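Local coordinates for oxidoreductase (Methanosarcina mazei, PDB 3KA7), which binds flavin-adenine dinucleotide and is probably an oxidoreductase of the flavin-containing amine oxidoreductase family, its exact substrate not being established here, at residues F54-N59 against C159-S164; L163-D168 against R378-T383; E337-L342 against Y370-P375. All blocks are in the same frame, centred on the assembly; numbering follows the deposited sequence.

Contact 1 (F54-N59 against C159-S164). With FAD (flavin-adenine dinucleotide), chain B.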
# COMPACT_ATOMS: atom_id res chain seq x y z
N PHE A 54 5.21 -3.43 4.23
CA PHE A 54 6.43 -4.21 4.28
C PHE A 54 7.65 -3.30 4.47
O PHE A 54 8.70 -3.54 3.87
CB PHE A 54 6.59 -5.02 2.99
CG PHE A 54 5.78 -6.29 2.93
CD1 PHE A 54 6.39 -7.49 2.60
CD2 PHE A 54 4.41 -6.30 3.16
CE1 PHE A 54 5.66 -8.68 2.52
CE2 PHE A 54 3.68 -7.48 3.07
CZ PHE A 54 4.30 -8.66 2.77
N HIS A 55 7.52 -2.25 5.30
CA HIS A 55 8.69 -1.38 5.57
C HIS A 55 9.32 -0.82 4.29
O HIS A 55 10.55 -0.66 4.20
CB HIS A 55 9.74 -2.15 6.37
CG HIS A 55 9.34 -2.42 7.79
ND1 HIS A 55 9.61 -3.62 8.42
CD2 HIS A 55 8.69 -1.66 8.69
CE1 HIS A 55 9.14 -3.57 9.66
NE2 HIS A 55 8.58 -2.39 9.85
N MSE A 56 8.49 -0.50 3.31
CA MSE A 56 8.99 -0.12 2.00
C MSE A 56 8.07 0.92 1.36
O MSE A 56 6.85 0.84 1.50
CB MSE A 56 9.10 -1.37 1.13
CG MSE A 56 9.74 -1.17 -0.23
SE MSE A 56 10.02 -2.87 -1.11
CE MSE A 56 11.87 -3.15 -0.52
N LEU A 57 8.68 1.91 0.69
CA LEU A 57 7.95 2.90 -0.10
C LEU A 57 8.04 2.54 -1.59
O LEU A 57 9.14 2.27 -2.09
CB LEU A 57 8.53 4.31 0.09
CG LEU A 57 8.54 4.89 1.51
CD1 LEU A 57 9.05 6.34 1.50
CD2 LEU A 57 7.18 4.81 2.15
N PRO A 58 6.90 2.51 -2.28
CA PRO A 58 6.88 2.11 -3.69
C PRO A 58 7.81 2.95 -4.58
O PRO A 58 8.43 2.41 -5.52
CB PRO A 58 5.42 2.30 -4.08
CG PRO A 58 4.68 2.04 -2.81
CD PRO A 58 5.54 2.69 -1.75
N ASN A 59 7.91 4.24 -4.30
CA ASN A 59 8.79 5.11 -5.09
C ASN A 59 9.98 5.63 -4.29
O ASN A 59 10.62 6.62 -4.68
CB ASN A 59 8.01 6.27 -5.71
CG ASN A 59 6.98 5.83 -6.73
OD1 ASN A 59 5.78 6.03 -6.53
ND2 ASN A 59 7.43 5.26 -7.85
N CYS A 159 1.31 -7.36 -10.09
CA CYS A 159 0.02 -6.86 -9.59
C CYS A 159 -0.32 -7.38 -8.20
O CYS A 159 -0.90 -6.66 -7.37
CB CYS A 159 -1.10 -7.22 -10.56
SG CYS A 159 -1.10 -6.27 -12.11
N GLY A 160 0.02 -8.64 -7.94
CA GLY A 160 -0.18 -9.25 -6.63
C GLY A 160 0.65 -8.60 -5.55
O GLY A 160 0.13 -8.22 -4.50
N TRP A 161 1.95 -8.44 -5.81
CA TRP A 161 2.85 -7.77 -4.86
C TRP A 161 2.51 -6.29 -4.66
O TRP A 161 2.32 -5.84 -3.53
CB TRP A 161 4.30 -7.89 -5.32
CG TRP A 161 5.22 -7.05 -4.49
CD1 TRP A 161 5.64 -5.78 -4.78
CD2 TRP A 161 5.79 -7.39 -3.24
NE1 TRP A 161 6.46 -5.32 -3.77
CE2 TRP A 161 6.57 -6.29 -2.81
CE3 TRP A 161 5.74 -8.54 -2.43
CZ2 TRP A 161 7.27 -6.30 -1.61
CZ3 TRP A 161 6.43 -8.53 -1.23
CH2 TRP A 161 7.19 -7.42 -0.83
N ALA A 162 2.43 -5.54 -5.76
CA ALA A 162 2.31 -4.09 -5.70
C ALA A 162 0.92 -3.62 -5.28
O ALA A 162 0.80 -2.63 -4.54
CB ALA A 162 2.66 -3.47 -7.04
N LEU A 163 -0.12 -4.31 -5.75
CA LEU A 163 -1.51 -3.85 -5.62
C LEU A 163 -2.44 -4.82 -4.89
O LEU A 163 -3.58 -4.48 -4.56
CB LEU A 163 -2.11 -3.59 -7.01
CG LEU A 163 -1.29 -2.75 -7.99
CD1 LEU A 163 -2.03 -2.64 -9.33
CD2 LEU A 163 -1.03 -1.39 -7.41
N SER A 164 -1.95 -6.02 -4.62
CA SER A 164 -2.78 -7.11 -4.08
C SER A 164 -4.02 -7.34 -4.97
O SER A 164 -5.16 -7.43 -4.49
CB SER A 164 -3.16 -6.84 -2.61
OG SER A 164 -3.11 -8.07 -1.86
PA FAD B . -4.98 3.35 8.25
O1A FAD B . -6.20 2.62 7.74
O2A FAD B . -3.70 2.55 8.34
O5B FAD B . -5.30 3.98 9.69
C5B FAD B . -6.64 4.25 10.06
C4B FAD B . -6.57 4.58 11.55
O4B FAD B . -7.83 4.98 12.06
C3B FAD B . -6.12 3.36 12.35
O3B FAD B . -4.98 3.67 13.14
C2B FAD B . -7.33 3.03 13.23
O2B FAD B . -6.97 2.49 14.49
C1B FAD B . -8.03 4.38 13.34
N9A FAD B . -9.47 4.31 13.57
C8A FAD B . -10.42 3.49 12.99
N7A FAD B . -11.64 3.85 13.47
C5A FAD B . -11.47 4.88 14.34
C6A FAD B . -12.34 5.62 15.12
N6A FAD B . -13.66 5.43 15.01
N1A FAD B . -11.85 6.63 15.92
C2A FAD B . -10.50 6.92 15.95
N3A FAD B . -9.62 6.18 15.17
C4A FAD B . -10.12 5.19 14.39
N1 FAD B . 1.98 0.21 1.41
C2 FAD B . 3.19 0.62 0.89
O2 FAD B . 3.32 1.77 0.46
N3 FAD B . 4.24 -0.28 0.82
C4 FAD B . 4.09 -1.58 1.28
O4 FAD B . 5.02 -2.39 1.23
C4X FAD B . 2.87 -1.99 1.80
N5 FAD B . 2.70 -3.30 2.24
C5X FAD B . 1.48 -3.68 2.78
C6 FAD B . 1.30 -4.99 3.24
C7 FAD B . 0.09 -5.38 3.79
C7M FAD B . -0.08 -6.79 4.28
C8 FAD B . -0.94 -4.45 3.87
C8M FAD B . -2.27 -4.83 4.46
C9 FAD B . -0.77 -3.15 3.40
C9A FAD B . 0.45 -2.76 2.86
N10 FAD B . 0.62 -1.47 2.39
C10 FAD B . 1.83 -1.08 1.87
C1' FAD B . -0.50 -0.48 2.38
C2' FAD B . -0.36 0.45 3.59
O2' FAD B . -0.07 -0.32 4.75
C3' FAD B . -1.65 1.24 3.77
O3' FAD B . -2.07 1.75 2.51
C4' FAD B . -1.58 2.41 4.74
O4' FAD B . -0.97 2.05 5.96
C5' FAD B . -3.01 2.83 5.03
O5' FAD B . -2.96 4.08 5.67
P FAD B . -4.29 4.92 5.88
O1P FAD B . -3.96 6.39 5.75
O2P FAD B . -5.43 4.44 5.00
O3P FAD B . -4.72 4.71 7.42
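Phe54 and Trp161 meet as an edge-to-face (T-shaped) aromatic pair. The six-membered ring of Trp161 turns its edge to the face of Phe54, with the centroids 5.1 Å apart and the planes at 75°. The touching corner of the indole is CH2, which comes to 3.5 Å from Phe54 CD1, while CZ3 lies nearer the CE1 side. Trp161 can reach this far because its CG is anti to the backbone N (chi1 171°), which carries the indole out from the helix 149-163 toward the loop. The alpha carbons of Phe54 and Trp161 remain 10.4 Å apart, and the side chains span that distance. Beside this pair sits Met56, a selenomethionine. Its SE approaches the indole near the ring plane, 4.4 Å from Trp161 CZ2, and so adds a loose apolar touch at the edge.

The loop 54-59 follows strand 47-50 and lines the flavin end of the FAD site in this member of the flavin-containing amine oxidoreductase family, whose dinucleotide part is probably of the Rossmann type. Its backbone bonds to the polar edge of the isoalloxazine. Phe54 N donates to FAD O4 at 3.2 Å. FAD N3 gives a weak hydrogen bond to Met56 O, with an N-H...acceptor angle of only 128°. Pro58 CD lies 3.3 Å from FAD O2, so the pyrimidine edge meets three residues of one loop.

The Phe54 ring also touches the cofactor. FAD C6 lies close to the ring plane and is 3.4 Å from Phe54 CD2. The phenyl ring thus touches the flavin along its CD2-CE2 edge and the indole on its CD1-CE1 side. Trp161 also packs on Val298 and Leu300 of strand 298-300, and Phe54 O accepts a hydrogen bond from Asn311 ND2.

Contact 2 (L163-D168 against R378-T383). With FAD (flavin-adenine dinucleotide), chain B.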
# COMPACT_ATOMS: atom_id res chain seq x y z
N LEU A 163 -0.12 -4.31 -5.75
CA LEU A 163 -1.51 -3.85 -5.62
C LEU A 163 -2.44 -4.82 -4.89
O LEU A 163 -3.58 -4.48 -4.56
CB LEU A 163 -2.11 -3.59 -7.01
CG LEU A 163 -1.29 -2.75 -7.99
CD1 LEU A 163 -2.03 -2.64 -9.33
CD2 LEU A 163 -1.03 -1.39 -7.41
N SER A 164 -1.95 -6.02 -4.62
CA SER A 164 -2.78 -7.11 -4.08
C SER A 164 -4.02 -7.34 -4.97
O SER A 164 -5.16 -7.43 -4.49
CB SER A 164 -3.16 -6.84 -2.61
OG SER A 164 -3.11 -8.07 -1.86
N LEU A 165 -3.78 -7.45 -6.27
CA LEU A 165 -4.83 -7.72 -7.26
C LEU A 165 -4.30 -8.68 -8.32
O LEU A 165 -3.09 -8.83 -8.47
CB LEU A 165 -5.23 -6.43 -7.97
CG LEU A 165 -5.91 -5.37 -7.11
CD1 LEU A 165 -6.03 -4.05 -7.87
CD2 LEU A 165 -7.25 -5.89 -6.70
N LYS A 166 -5.20 -9.31 -9.08
CA LYS A 166 -4.76 -10.07 -10.25
C LYS A 166 -4.71 -9.14 -11.46
O LYS A 166 -5.42 -8.15 -11.51
CB LYS A 166 -5.73 -11.21 -10.53
CG LYS A 166 -5.71 -12.27 -9.47
CD LYS A 166 -4.48 -13.14 -9.62
CE LYS A 166 -4.69 -14.19 -10.70
NZ LYS A 166 -3.91 -15.43 -10.39
N SER A 167 -3.92 -9.49 -12.47
CA SER A 167 -3.80 -8.60 -13.63
C SER A 167 -5.10 -8.49 -14.42
O SER A 167 -5.29 -7.55 -15.20
CB SER A 167 -2.65 -9.04 -14.54
OG SER A 167 -2.90 -10.32 -15.09
N ASP A 168 -6.01 -9.44 -14.23
CA ASP A 168 -7.30 -9.35 -14.91
C ASP A 168 -8.30 -8.48 -14.12
O ASP A 168 -9.46 -8.36 -14.50
CB ASP A 168 -7.88 -10.74 -15.25
CG ASP A 168 -8.32 -11.53 -14.02
OD1 ASP A 168 -8.11 -11.07 -12.88
OD2 ASP A 168 -8.91 -12.63 -14.21
N ARG A 378 -8.35 -0.16 1.45
CA ARG A 378 -9.81 -0.04 1.62
C ARG A 378 -10.57 0.05 0.30
O ARG A 378 -11.75 -0.31 0.23
CB ARG A 378 -10.13 1.14 2.56
CG ARG A 378 -9.57 0.92 3.95
CD ARG A 378 -10.27 1.78 5.01
NE ARG A 378 -9.97 1.28 6.35
CZ ARG A 378 -8.88 1.61 6.99
NH1 ARG A 378 -8.06 2.44 6.37
NH2 ARG A 378 -8.59 1.14 8.20
N ALA A 379 -9.89 0.55 -0.73
CA ALA A 379 -10.44 0.57 -2.09
C ALA A 379 -9.39 -0.03 -3.01
O ALA A 379 -8.22 0.39 -2.98
CB ALA A 379 -10.74 1.99 -2.51
N ALA A 380 -9.79 -1.00 -3.82
CA ALA A 380 -8.86 -1.69 -4.69
C ALA A 380 -8.20 -0.71 -5.62
O ALA A 380 -8.85 0.19 -6.16
CB ALA A 380 -9.56 -2.75 -5.49
N SER A 381 -6.90 -0.87 -5.83
CA SER A 381 -6.21 0.00 -6.76
C SER A 381 -6.97 0.10 -8.07
O SER A 381 -7.46 -0.90 -8.58
CB SER A 381 -4.79 -0.47 -7.01
OG SER A 381 -3.91 0.24 -6.18
N GLY A 382 -7.03 1.31 -8.62
CA GLY A 382 -7.72 1.56 -9.87
C GLY A 382 -9.19 1.88 -9.70
O GLY A 382 -9.87 2.15 -10.70
N THR A 383 -9.70 1.82 -8.47
CA THR A 383 -11.13 2.06 -8.20
C THR A 383 -11.41 3.22 -7.23
O THR A 383 -12.56 3.56 -6.96
CB THR A 383 -11.83 0.79 -7.65
OG1 THR A 383 -11.47 0.59 -6.27
CG2 THR A 383 -11.48 -0.45 -8.46
PA FAD B . -4.98 3.35 8.25
O1A FAD B . -6.20 2.62 7.74
O2A FAD B . -3.70 2.55 8.34
O5B FAD B . -5.30 3.98 9.69
C5B FAD B . -6.64 4.25 10.06
C4B FAD B . -6.57 4.58 11.55
O4B FAD B . -7.83 4.98 12.06
C3B FAD B . -6.12 3.36 12.35
O3B FAD B . -4.98 3.67 13.14
C2B FAD B . -7.33 3.03 13.23
O2B FAD B . -6.97 2.49 14.49
C1B FAD B . -8.03 4.38 13.34
N9A FAD B . -9.47 4.31 13.57
C8A FAD B . -10.42 3.49 12.99
N7A FAD B . -11.64 3.85 13.47
C5A FAD B . -11.47 4.88 14.34
C6A FAD B . -12.34 5.62 15.12
N6A FAD B . -13.66 5.43 15.01
N1A FAD B . -11.85 6.63 15.92
C2A FAD B . -10.50 6.92 15.95
N3A FAD B . -9.62 6.18 15.17
C4A FAD B . -10.12 5.19 14.39
N1 FAD B . 1.98 0.21 1.41
C2 FAD B . 3.19 0.62 0.89
O2 FAD B . 3.32 1.77 0.46
N3 FAD B . 4.24 -0.28 0.82
C4 FAD B . 4.09 -1.58 1.28
O4 FAD B . 5.02 -2.39 1.23
C4X FAD B . 2.87 -1.99 1.80
N5 FAD B . 2.70 -3.30 2.24
C5X FAD B . 1.48 -3.68 2.78
C6 FAD B . 1.30 -4.99 3.24
C7 FAD B . 0.09 -5.38 3.79
C7M FAD B . -0.08 -6.79 4.28
C8 FAD B . -0.94 -4.45 3.87
C8M FAD B . -2.27 -4.83 4.46
C9 FAD B . -0.77 -3.15 3.40
C9A FAD B . 0.45 -2.76 2.86
N10 FAD B . 0.62 -1.47 2.39
C10 FAD B . 1.83 -1.08 1.87
C1' FAD B . -0.50 -0.48 2.38
C2' FAD B . -0.36 0.45 3.59
O2' FAD B . -0.07 -0.32 4.75
C3' FAD B . -1.65 1.24 3.77
O3' FAD B . -2.07 1.75 2.51
C4' FAD B . -1.58 2.41 4.74
O4' FAD B . -0.97 2.05 5.96
C5' FAD B . -3.01 2.83 5.03
O5' FAD B . -2.96 4.08 5.67
P FAD B . -4.29 4.92 5.88
O1P FAD B . -3.96 6.39 5.75
O2P FAD B . -5.43 4.44 5.00
O3P FAD B . -4.72 4.71 7.42
O HOH W 1 -5.32 -2.57 -3.95
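Leu163 and Leu165 both hold CG anti to the carbonyl carbon, with chi1 of -49° and -66°, and each sends one methyl to Ser381. Leu163 CD2 lies 3.5 Å from Ser381 OG, an apolar methyl beside a hydroxyl. Leu165 CD1 sits 3.5 Å from Ser381 O, and Leu165 CD2 packs 4.1 Å from Ala380 CB. A water joins the backbones: it donates to Leu163 O and accepts from Ser381 N, so both buried groups are satisfied.

The loop 378-383 keeps its shape through a type II beta turn from Ala380 to Thr383. Ala380 O takes hydrogen bonds from both Thr383 N and Thr383 OG1. The bond from Thr383 OG1 to Ala380 O is 2.7 Å long and falls on a lone pair in the carbonyl plane. Gly382 has positive phi, and a CB there would press on the preceding carbonyl oxygen.

At the start of this loop, Arg378 extends from CG to NE toward the cofactor. Its guanidinium meets FAD O1A edge-on; NH1 is modelled so close that the exact length is doubtful, and NH2 adds a weak bond. Such arginine-to-phosphate contact is characteristic of dinucleotide pyrophosphate sites, here that of FAD.

Contact 3 (E337-L342 against Y370-P375). With FAD (flavin-adenine dinucleotide), chain B.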
# COMPACT_ATOMS: atom_id res chain seq x y z
N GLU A 337 -13.27 -14.19 -2.76
CA GLU A 337 -13.96 -15.48 -2.54
C GLU A 337 -13.20 -16.42 -1.63
O GLU A 337 -13.76 -17.39 -1.12
CB GLU A 337 -14.14 -16.26 -3.85
CG GLU A 337 -14.44 -15.44 -5.05
CD GLU A 337 -13.20 -14.82 -5.62
OE1 GLU A 337 -12.46 -15.51 -6.37
OE2 GLU A 337 -12.97 -13.64 -5.31
N ASN A 338 -11.90 -16.17 -1.48
CA ASN A 338 -11.07 -17.06 -0.70
C ASN A 338 -10.77 -16.53 0.70
O ASN A 338 -10.13 -17.21 1.50
CB ASN A 338 -9.79 -17.39 -1.47
CG ASN A 338 -10.05 -18.29 -2.66
OD1 ASN A 338 -10.93 -19.16 -2.61
ND2 ASN A 338 -9.31 -18.09 -3.74
N VAL A 339 -11.25 -15.34 1.02
CA VAL A 339 -11.09 -14.82 2.38
C VAL A 339 -11.71 -15.77 3.41
O VAL A 339 -11.20 -15.90 4.53
CB VAL A 339 -11.67 -13.40 2.53
CG1 VAL A 339 -11.72 -13.00 3.98
CG2 VAL A 339 -10.84 -12.42 1.75
N LYS A 340 -12.80 -16.42 3.02
CA LYS A 340 -13.43 -17.42 3.88
C LYS A 340 -12.57 -18.68 4.02
O LYS A 340 -12.79 -19.49 4.92
CB LYS A 340 -14.84 -17.77 3.37
CG LYS A 340 -14.86 -18.68 2.14
CD LYS A 340 -16.29 -18.95 1.68
CE LYS A 340 -16.91 -17.69 1.11
NZ LYS A 340 -18.21 -17.93 0.38
N ASN A 341 -11.57 -18.82 3.14
CA ASN A 341 -10.70 -20.00 3.11
C ASN A 341 -9.25 -19.67 3.47
O ASN A 341 -8.33 -20.22 2.85
CB ASN A 341 -10.70 -20.64 1.71
CG ASN A 341 -12.09 -21.00 1.22
OD1 ASN A 341 -12.45 -20.70 0.08
ND2 ASN A 341 -12.86 -21.67 2.06
N LEU A 342 -9.02 -18.81 4.46
CA LEU A 342 -7.66 -18.36 4.79
C LEU A 342 -6.72 -19.50 5.19
O LEU A 342 -5.52 -19.47 4.88
CB LEU A 342 -7.68 -17.29 5.88
CG LEU A 342 -8.13 -15.90 5.45
CD1 LEU A 342 -8.08 -14.92 6.62
CD2 LEU A 342 -7.27 -15.39 4.30
N TYR A 370 -4.96 -9.98 6.07
CA TYR A 370 -5.59 -8.67 5.96
C TYR A 370 -6.74 -8.69 4.97
O TYR A 370 -6.61 -9.17 3.85
CB TYR A 370 -4.56 -7.63 5.49
CG TYR A 370 -3.42 -7.49 6.46
CD1 TYR A 370 -3.42 -6.48 7.41
CD2 TYR A 370 -2.35 -8.37 6.42
CE1 TYR A 370 -2.38 -6.36 8.33
CE2 TYR A 370 -1.30 -8.25 7.34
CZ TYR A 370 -1.33 -7.24 8.28
OH TYR A 370 -0.29 -7.12 9.17
N HIS A 371 -7.87 -8.16 5.39
CA HIS A 371 -9.03 -8.19 4.54
C HIS A 371 -10.09 -7.33 5.19
O HIS A 371 -9.94 -6.91 6.34
CB HIS A 371 -9.52 -9.63 4.37
CG HIS A 371 -9.88 -10.31 5.66
ND1 HIS A 371 -8.97 -11.02 6.41
CD2 HIS A 371 -11.06 -10.40 6.31
CE1 HIS A 371 -9.56 -11.50 7.49
NE2 HIS A 371 -10.83 -11.14 7.45
N ASP A 372 -11.14 -7.05 4.43
CA ASP A 372 -12.34 -6.39 4.95
C ASP A 372 -12.03 -5.09 5.72
O ASP A 372 -11.54 -4.13 5.11
CB ASP A 372 -13.18 -7.40 5.75
CG ASP A 372 -13.78 -8.46 4.84
OD1 ASP A 372 -14.59 -8.08 3.96
OD2 ASP A 372 -13.43 -9.66 4.97
N GLU A 373 -12.32 -5.04 7.02
CA GLU A 373 -12.19 -3.79 7.75
C GLU A 373 -10.74 -3.41 8.11
O GLU A 373 -10.49 -2.31 8.60
CB GLU A 373 -13.04 -3.78 9.04
CG GLU A 373 -14.52 -3.94 8.80
CD GLU A 373 -15.33 -3.94 10.10
OE1 GLU A 373 -14.81 -4.36 11.15
OE2 GLU A 373 -16.49 -3.52 10.05
N TRP A 374 -9.81 -4.33 7.90
CA TRP A 374 -8.39 -4.05 8.13
C TRP A 374 -7.65 -4.73 6.98
O TRP A 374 -7.01 -5.77 7.16
CB TRP A 374 -7.96 -4.64 9.49
CG TRP A 374 -6.67 -4.11 10.10
CD1 TRP A 374 -5.53 -4.82 10.32
CD2 TRP A 374 -6.43 -2.80 10.64
NE1 TRP A 374 -4.58 -4.03 10.94
CE2 TRP A 374 -5.11 -2.78 11.14
CE3 TRP A 374 -7.20 -1.63 10.72
CZ2 TRP A 374 -4.55 -1.65 11.73
CZ3 TRP A 374 -6.63 -0.50 11.31
CH2 TRP A 374 -5.32 -0.52 11.80
N PRO A 375 -7.78 -4.15 5.78
CA PRO A 375 -7.39 -4.81 4.54
C PRO A 375 -6.00 -4.41 4.08
O PRO A 375 -5.30 -3.69 4.78
CB PRO A 375 -8.40 -4.25 3.54
CG PRO A 375 -8.57 -2.81 4.03
CD PRO A 375 -8.46 -2.87 5.54
PA FAD B . -4.98 3.35 8.25
O1A FAD B . -6.20 2.62 7.74
O2A FAD B . -3.70 2.55 8.34
O5B FAD B . -5.30 3.98 9.69
C5B FAD B . -6.64 4.25 10.06
C4B FAD B . -6.57 4.58 11.55
O4B FAD B . -7.83 4.98 12.06
C3B FAD B . -6.12 3.36 12.35
O3B FAD B . -4.98 3.67 13.14
C2B FAD B . -7.33 3.03 13.23
O2B FAD B . -6.97 2.49 14.49
C1B FAD B . -8.03 4.38 13.34
N9A FAD B . -9.47 4.31 13.57
C8A FAD B . -10.42 3.49 12.99
N7A FAD B . -11.64 3.85 13.47
C5A FAD B . -11.47 4.88 14.34
C6A FAD B . -12.34 5.62 15.12
N6A FAD B . -13.66 5.43 15.01
N1A FAD B . -11.85 6.63 15.92
C2A FAD B . -10.50 6.92 15.95
N3A FAD B . -9.62 6.18 15.17
C4A FAD B . -10.12 5.19 14.39
N1 FAD B . 1.98 0.21 1.41
C2 FAD B . 3.19 0.62 0.89
O2 FAD B . 3.32 1.77 0.46
N3 FAD B . 4.24 -0.28 0.82
C4 FAD B . 4.09 -1.58 1.28
O4 FAD B . 5.02 -2.39 1.23
C4X FAD B . 2.87 -1.99 1.80
N5 FAD B . 2.70 -3.30 2.24
C5X FAD B . 1.48 -3.68 2.78
C6 FAD B . 1.30 -4.99 3.24
C7 FAD B . 0.09 -5.38 3.79
C7M FAD B . -0.08 -6.79 4.28
C8 FAD B . -0.94 -4.45 3.87
C8M FAD B . -2.27 -4.83 4.46
C9 FAD B . -0.77 -3.15 3.40
C9A FAD B . 0.45 -2.76 2.86
N10 FAD B . 0.62 -1.47 2.39
C10 FAD B . 1.83 -1.08 1.87
C1' FAD B . -0.50 -0.48 2.38
C2' FAD B . -0.36 0.45 3.59
O2' FAD B . -0.07 -0.32 4.75
C3' FAD B . -1.65 1.24 3.77
O3' FAD B . -2.07 1.75 2.51
C4' FAD B . -1.58 2.41 4.74
O4' FAD B . -0.97 2.05 5.96
C5' FAD B . -3.01 2.83 5.03
O5' FAD B . -2.96 4.08 5.67
P FAD B . -4.29 4.92 5.88
O1P FAD B . -3.96 6.39 5.75
O2P FAD B . -5.43 4.44 5.00
O3P FAD B . -4.72 4.71 7.42
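Val339 CG1 rests over one face of the His371 imidazole in a CH-pi contact. Val339 CG1 lies 3.8 Å from the centroid of the His371 ring, 23° off the ring normal. His371 opens a type II' beta turn that runs to Trp374, just after edge strand 362-370 of the seven-stranded mixed sheet. Its CG stands between the backbone N and the carbonyl carbon (chi1 58°), which turns the ring toward residues 337-342. On the valine, CG1 is anti to the backbone N (chi1 169°) and does most of the touching, while Val339 CG2 reaches His371 CB at 4.0 Å. Leu342 adds CD1, which approaches the same imidazole obliquely. These side chains lie near the surface.

Tyr370 points the other way, to the flavin. One face of its phenol covers both methyl groups of the dimethylbenzene ring, and FAD C8M sits 3.4 Å above the Tyr370 ring plane, offset toward the rim. A serine in its place would probably open a gap beside C7M and C8M and leave that end of the flavin less firmly held. The edge of the Trp374 indole meets the adenosine ribose, and Pro375 O lies 3.3 Å from FAD C8M.

Overall arrangement
The three contacts are set along the bound FAD, and all touch it. Contacts 1 and 2 have centres about 12 Å apart. They share Leu163 and Ser164, near the C-terminal end of helix 149-163, and Cys159 O probably bonds to Leu165 N. The centre of contact 3 is about 18 Å from that of contact 1 and about 14 Å from that of contact 2. Contact 3 packs on contact 2 where Arg378 NH2 comes near Glu373 O. Along the chain, contact 1 closes before contact 3 opens, and contact 3 is nested within the loop closed by contact 2. Strand 362-370 of the mixed sheet leads through contact 3 to loop 378-383, so distant segments converge on one cofactor.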